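Local coordinates for KaiC-like domain-containing protein (Pyrococcus horikoshii, PDB 2EKD) that is of unknown function but has a KaiC-like domain with a largely parallel beta sheet and probably belongs to the P-loop NTPase superfamily, at residues V44-L49 / V114-L119; L119-L124 / A151-N156. One frame throughout, in Å; residues are numbered along the deposited sequence.

Interactions 1 and 2 lie side by side in the buried middle of one mixed, mainly parallel sheet, with centres 9 Å apart. Strand 114-119 forms one side of interaction 1, and its last residue, Leu119, opens interaction 2. On one flank the strand pairs with strand 44-48 in interaction 1. On the other it neighbours strand 149-156, through probable hydrogen bonds from Val118 N to Phe152 O at 2.8 Å and from Phe152 N to Asn116 O at 2.9 Å. Past Leu119 the chain leaves the sheet for helix 121-127, and interaction 2 describes that departure. Val118 CG1 also packs on Tyr153 CE2 at 3.6 Å. No ligand or active site is identified nearby.

Interaction 1: V44-L49 / V114-L119; sequences VVDDIL and VINPVL
Asn116 carries CG anti to its own nitrogen (chi1 -175°), and Asp46 carries CG beside its nitrogen (chi1 -71°). These torsions bring amide and carboxylate together along the sheet face that also holds Val118. The two planes stand 87° apart. Asn116 ND2 gives a hydrogen bond to Val44 O at 2.7 Å, reaching it from above the carbonyl plane. It gives a second, weak one to Asp46 OD2 at 3.1 Å. Pro117 has no N-H, so the amide supplies the donor that Val44 O would otherwise lack at this step. The remaining pairing is that of neighbouring parallel strands. Val44 N bonds Ile115 O, Asp46 N bonds Pro117 O at 2.9 Å, Leu119 N bonds Asp46 O, and Ile48 N bonds Leu119 O. Val118 sets CG2 against the Asp46 carboxylate and CG1 against Ile48 CD1 at 3.9 Å. On the opposite face, Val45 CG1 meets Leu119 CD1 at 4.2 Å. A leucine in place of Asn116 would probably leave Val44 O without this bond and Asp46 OD2 without its amide partner. Asp46 OD1 has a weak hydrogen bond with Tyr102 OH. One amide nitrogen thus serves a backbone carbonyl in place of a proline N-H and, weakly, a buried carboxylate.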
loop_
_atom_site.group_PDB
_atom_site.type_symbol
_atom_site.label_atom_id
_atom_site.label_comp_id
_atom_site.label_asym_id
_atom_site.label_seq_id
_atom_site.Cartn_x
_atom_site.Cartn_y
_atom_site.Cartn_z
ATOM N N VAL F 44 -19.505 -34.362 11.519
ATOM C CA VAL F 44 -20.464 -33.567 10.763
ATOM C C VAL F 44 -19.697 -32.417 10.114
ATOM O O VAL F 44 -19.073 -31.598 10.796
ATOM C CB VAL F 44 -21.583 -32.991 11.644
ATOM C CG1 VAL F 44 -22.491 -32.093 10.808
ATOM C CG2 VAL F 44 -22.401 -34.120 12.245
ATOM N N VAL F 45 -19.744 -32.371 8.790
ATOM C CA VAL F 45 -19.048 -31.346 8.030
ATOM C C VAL F 45 -19.977 -30.229 7.544
ATOM O O VAL F 45 -21.051 -30.488 7.000
ATOM C CB VAL F 45 -18.355 -31.970 6.789
ATOM C CG1 VAL F 45 -17.682 -30.886 5.958
ATOM C CG2 VAL F 45 -17.342 -33.026 7.224
ATOM N N ASP F 46 -19.571 -28.986 7.768
ATOM C CA ASP F 46 -20.335 -27.846 7.279
ATOM C C ASP F 46 -19.589 -27.463 6.000
ATOM O O ASP F 46 -18.476 -26.933 6.043
ATOM C CB ASP F 46 -20.329 -26.695 8.286
ATOM C CG ASP F 46 -21.163 -26.999 9.514
ATOM O OD1 ASP F 46 -22.217 -27.651 9.363
ATOM O OD2 ASP F 46 -20.782 -26.583 10.627
ATOM N N ASP F 47 -20.206 -27.769 4.867
ATOM C CA ASP F 47 -19.609 -27.525 3.564
ATOM C C ASP F 47 -20.057 -26.212 2.926
ATOM O O ASP F 47 -21.169 -26.098 2.401
ATOM C CB ASP F 47 -19.927 -28.718 2.660
ATOM C CG ASP F 47 -19.384 -28.562 1.264
ATOM O OD1 ASP F 47 -18.506 -27.700 1.044
ATOM O OD2 ASP F 47 -19.834 -29.327 0.386
ATOM N N ILE F 48 -19.180 -25.215 2.985
ATOM C CA ILE F 48 -19.482 -23.910 2.414
ATOM C C ILE F 48 -18.977 -23.813 0.980
ATOM O O ILE F 48 -17.799 -24.051 0.702
ATOM C CB ILE F 48 -18.843 -22.766 3.235
ATOM C CG1 ILE F 48 -19.315 -22.831 4.690
ATOM C CG2 ILE F 48 -19.219 -21.427 2.629
ATOM C CD1 ILE F 48 -18.527 -21.927 5.642
ATOM N N LEU F 49 -19.892 -23.472 0.078
ATOM C CA LEU F 49 -19.585 -23.303 -1.337
ATOM C C LEU F 49 -18.759 -24.414 -1.979
ATOM O O LEU F 49 -17.745 -24.154 -2.623
ATOM C CB LEU F 49 -18.904 -21.947 -1.541
ATOM C CG LEU F 49 -19.861 -20.773 -1.293
ATOM C CD1 LEU F 49 -19.099 -19.457 -1.175
ATOM C CD2 LEU F 49 -20.884 -20.722 -2.436
ATOM N N VAL F 114 -20.050 -33.966 18.678
ATOM C CA VAL F 114 -19.598 -34.329 17.339
ATOM C C VAL F 114 -18.386 -33.492 16.940
ATOM O O VAL F 114 -18.218 -32.369 17.416
ATOM C CB VAL F 114 -20.713 -34.105 16.266
ATOM C CG1 VAL F 114 -21.993 -34.834 16.664
ATOM C CG2 VAL F 114 -20.988 -32.630 16.099
ATOM N N ILE F 115 -17.530 -34.051 16.092
ATOM C CA ILE F 115 -16.372 -33.318 15.594
ATOM C C ILE F 115 -16.977 -32.604 14.392
ATOM O O ILE F 115 -17.562 -33.241 13.512
ATOM C CB ILE F 115 -15.232 -34.269 15.169
ATOM C CG1 ILE F 115 -14.736 -35.051 16.393
ATOM C CG2 ILE F 115 -14.085 -33.476 14.550
ATOM C CD1 ILE F 115 -14.336 -34.175 17.570
ATOM N N ASN F 116 -16.846 -31.282 14.370
ATOM C CA ASN F 116 -17.462 -30.457 13.336
ATOM C C ASN F 116 -16.506 -29.652 12.451
ATOM O O ASN F 116 -16.203 -28.497 12.743
ATOM C CB ASN F 116 -18.454 -29.508 14.030
ATOM C CG ASN F 116 -19.252 -28.661 13.061
ATOM O OD1 ASN F 116 -19.812 -27.636 13.450
ATOM N ND2 ASN F 116 -19.326 -29.087 11.798
ATOM N N PRO F 117 -16.010 -30.256 11.362
ATOM C CA PRO F 117 -15.102 -29.517 10.481
ATOM C C PRO F 117 -15.920 -28.571 9.609
ATOM O O PRO F 117 -16.876 -28.994 8.964
ATOM C CB PRO F 117 -14.447 -30.619 9.644
ATOM C CG PRO F 117 -14.555 -31.845 10.536
ATOM C CD PRO F 117 -15.949 -31.700 11.075
ATOM N N VAL F 118 -15.554 -27.295 9.609
ATOM C CA VAL F 118 -16.235 -26.287 8.798
ATOM C C VAL F 118 -15.249 -25.877 7.710
ATOM O O VAL F 118 -14.163 -25.377 8.007
ATOM C CB VAL F 118 -16.611 -25.050 9.634
ATOM C CG1 VAL F 118 -17.326 -24.028 8.763
ATOM C CG2 VAL F 118 -17.501 -25.464 10.802
ATOM N N LEU F 119 -15.629 -26.084 6.453
ATOM C CA LEU F 119 -14.752 -25.774 5.334
ATOM C C LEU F 119 -15.248 -24.645 4.428
ATOM O O LEU F 119 -16.451 -24.498 4.189
ATOM C CB LEU F 119 -14.544 -27.037 4.490
ATOM C CG LEU F 119 -14.253 -28.361 5.216
ATOM C CD1 LEU F 119 -14.183 -29.497 4.195
ATOM C CD2 LEU F 119 -12.948 -28.266 5.995
#

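Interaction 2: L119-L124 / A151-N156; sequences LGLHKL and AFYFVN
His122 lies with one ring face against Asn156, and this is a closely packed end of the contact. Asn156 CB sits 3.8 Å from the ring centroid and 4° off its normal, a CH-pi contact over the middle of the face. The histidine takes the torsion that sets CG between its backbone N and carbonyl carbon (chi1 52°), which turns the ring toward the strand. Gly120 C covers the opposite face nearer the rim. Leu119 CD2 packs obliquely on Phe154, 3.7 Å from CD1, and the two side chains point the same way. Leu121 reaches Val155 CG1 through CB at 4.0 Å, while its CD2 meets Tyr153 CD2.

This is the first turn of the beta-alpha-beta crossover that joins parallel neighbours 114-119 and 149-156 through helices 121-127 and 130-141. Gly120 turns the chain into helix 121-127 with a positive phi (87°), where a CB would be jammed against Leu119 O, so glycine is needed. On the looser side two waters bridge the backbones. One water accepts from Gly120 N at 2.8 Å and donates to Phe154 O. A second accepts from Leu121 N and donates to the same Phe154 O at 2.8 Å. Two waters thus share one carbonyl and link it to the start of the helix. Asn156 is the N-cap of helix 157-163, and its ND2 hydrogen-bonds Glu173 OE1 of the second subunit.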
loop_
_atom_site.group_PDB
_atom_site.type_symbol
_atom_site.label_atom_id
_atom_site.label_comp_id
_atom_site.label_asym_id
_atom_site.label_seq_id
_atom_site.Cartn_x
_atom_site.Cartn_y
_atom_site.Cartn_z
ATOM N N LEU F 119 -15.629 -26.084 6.453
ATOM C CA LEU F 119 -14.752 -25.774 5.334
ATOM C C LEU F 119 -15.248 -24.645 4.428
ATOM O O LEU F 119 -16.451 -24.498 4.189
ATOM C CB LEU F 119 -14.544 -27.037 4.490
ATOM C CG LEU F 119 -14.253 -28.361 5.216
ATOM C CD1 LEU F 119 -14.183 -29.497 4.195
ATOM C CD2 LEU F 119 -12.948 -28.266 5.995
ATOM N N GLY F 120 -14.302 -23.848 3.937
ATOM C CA GLY F 120 -14.617 -22.765 3.026
ATOM C C GLY F 120 -14.998 -21.395 3.553
ATOM O O GLY F 120 -15.470 -20.566 2.769
ATOM N N LEU F 121 -14.794 -21.128 4.841
ATOM C CA LEU F 121 -15.166 -19.819 5.396
ATOM C C LEU F 121 -14.503 -18.621 4.700
ATOM O O LEU F 121 -15.137 -17.568 4.525
ATOM C CB LEU F 121 -14.844 -19.748 6.889
ATOM C CG LEU F 121 -15.496 -18.549 7.594
ATOM C CD1 LEU F 121 -16.982 -18.831 7.736
ATOM C CD2 LEU F 121 -14.875 -18.306 8.963
ATOM N N HIS F 122 -13.234 -18.766 4.325
ATOM C CA HIS F 122 -12.516 -17.679 3.656
ATOM C C HIS F 122 -13.212 -17.216 2.370
ATOM O O HIS F 122 -13.059 -16.064 1.960
ATOM C CB HIS F 122 -11.078 -18.091 3.336
ATOM C CG HIS F 122 -10.970 -19.382 2.586
ATOM N ND1 HIS F 122 -10.924 -20.607 3.216
ATOM C CD2 HIS F 122 -10.928 -19.640 1.256
ATOM C CE1 HIS F 122 -10.859 -21.563 2.308
ATOM N NE2 HIS F 122 -10.860 -21.003 1.112
ATOM N N LYS F 123 -13.981 -18.103 1.741
ATOM C CA LYS F 123 -14.694 -17.739 0.516
ATOM C C LYS F 123 -15.787 -16.710 0.807
ATOM O O LYS F 123 -15.946 -15.741 0.062
ATOM C CB LYS F 123 -15.307 -18.981 -0.146
ATOM C CG LYS F 123 -14.278 -19.931 -0.737
ATOM C CD LYS F 123 -14.927 -21.202 -1.267
ATOM C CE LYS F 123 -13.873 -22.180 -1.793
ATOM N NZ LYS F 123 -14.477 -23.396 -2.423
ATOM N N LEU F 124 -16.533 -16.921 1.888
ATOM C CA LEU F 124 -17.600 -15.994 2.268
ATOM C C LEU F 124 -17.022 -14.618 2.544
ATOM O O LEU F 124 -17.645 -13.591 2.257
ATOM C CB LEU F 124 -18.313 -16.470 3.530
ATOM C CG LEU F 124 -19.131 -17.754 3.447
ATOM C CD1 LEU F 124 -19.771 -18.034 4.822
ATOM C CD2 LEU F 124 -20.198 -17.596 2.367
ATOM N N ALA F 151 -15.798 -27.492 16.903
ATOM C CA ALA F 151 -15.709 -27.058 15.513
ATOM C C ALA F 151 -14.275 -26.740 15.083
ATOM O O ALA F 151 -13.499 -26.140 15.833
ATOM C CB ALA F 151 -16.598 -25.838 15.295
ATOM N N PHE F 152 -13.931 -27.159 13.870
ATOM C CA PHE F 152 -12.611 -26.906 13.308
ATOM C C PHE F 152 -12.820 -26.124 12.014
ATOM O O PHE F 152 -13.207 -26.702 11.002
ATOM C CB PHE F 152 -11.893 -28.224 12.990
ATOM C CG PHE F 152 -11.443 -28.993 14.206
ATOM C CD1 PHE F 152 -10.241 -28.685 14.839
ATOM C CD2 PHE F 152 -12.222 -30.022 14.720
ATOM C CE1 PHE F 152 -9.822 -29.393 15.967
ATOM C CE2 PHE F 152 -11.813 -30.733 15.849
ATOM C CZ PHE F 152 -10.611 -30.418 16.473
ATOM N N TYR F 153 -12.588 -24.816 12.050
ATOM C CA TYR F 153 -12.747 -23.994 10.853
ATOM C C TYR F 153 -11.455 -23.958 10.047
ATOM O O TYR F 153 -10.484 -23.316 10.453
ATOM C CB TYR F 153 -13.134 -22.560 11.214
ATOM C CG TYR F 153 -14.563 -22.364 11.668
ATOM C CD1 TYR F 153 -14.984 -22.766 12.940
ATOM C CD2 TYR F 153 -15.487 -21.737 10.837
ATOM C CE1 TYR F 153 -16.289 -22.538 13.367
ATOM C CE2 TYR F 153 -16.792 -21.506 11.250
ATOM C CZ TYR F 153 -17.189 -21.904 12.513
ATOM O OH TYR F 153 -18.485 -21.663 12.905
ATOM N N PHE F 154 -11.443 -24.665 8.918
ATOM C CA PHE F 154 -10.279 -24.695 8.034
ATOM C C PHE F 154 -10.335 -23.442 7.171
ATOM O O PHE F 154 -11.227 -23.307 6.333
ATOM C CB PHE F 154 -10.320 -25.916 7.115
ATOM C CG PHE F 154 -9.884 -27.196 7.767
ATOM C CD1 PHE F 154 -10.634 -27.768 8.792
ATOM C CD2 PHE F 154 -8.743 -27.854 7.325
ATOM C CE1 PHE F 154 -10.252 -28.980 9.367
ATOM C CE2 PHE F 154 -8.351 -29.069 7.889
ATOM C CZ PHE F 154 -9.111 -29.632 8.915
ATOM N N VAL F 155 -9.398 -22.525 7.369
ATOM C CA VAL F 155 -9.389 -21.302 6.579
ATOM C C VAL F 155 -8.042 -21.054 5.917
ATOM O O VAL F 155 -6.991 -21.289 6.513
ATOM C CB VAL F 155 -9.730 -20.059 7.436
ATOM C CG1 VAL F 155 -11.057 -20.272 8.178
ATOM C CG2 VAL F 155 -8.598 -19.777 8.418
ATOM N N ASN F 156 -8.087 -20.603 4.667
ATOM C CA ASN F 156 -6.877 -20.266 3.941
ATOM C C ASN F 156 -6.546 -18.867 4.464
ATOM O O ASN F 156 -7.155 -17.882 4.059
ATOM C CB ASN F 156 -7.139 -20.229 2.438
ATOM C CG ASN F 156 -5.882 -19.984 1.643
ATOM O OD1 ASN F 156 -5.099 -19.104 1.977
ATOM N ND2 ASN F 156 -5.685 -20.757 0.577
HETATM O O HOH W 1 -11.577 -24.659 4.045
HETATM O O HOH W 2 -13.784 -22.722 7.274
#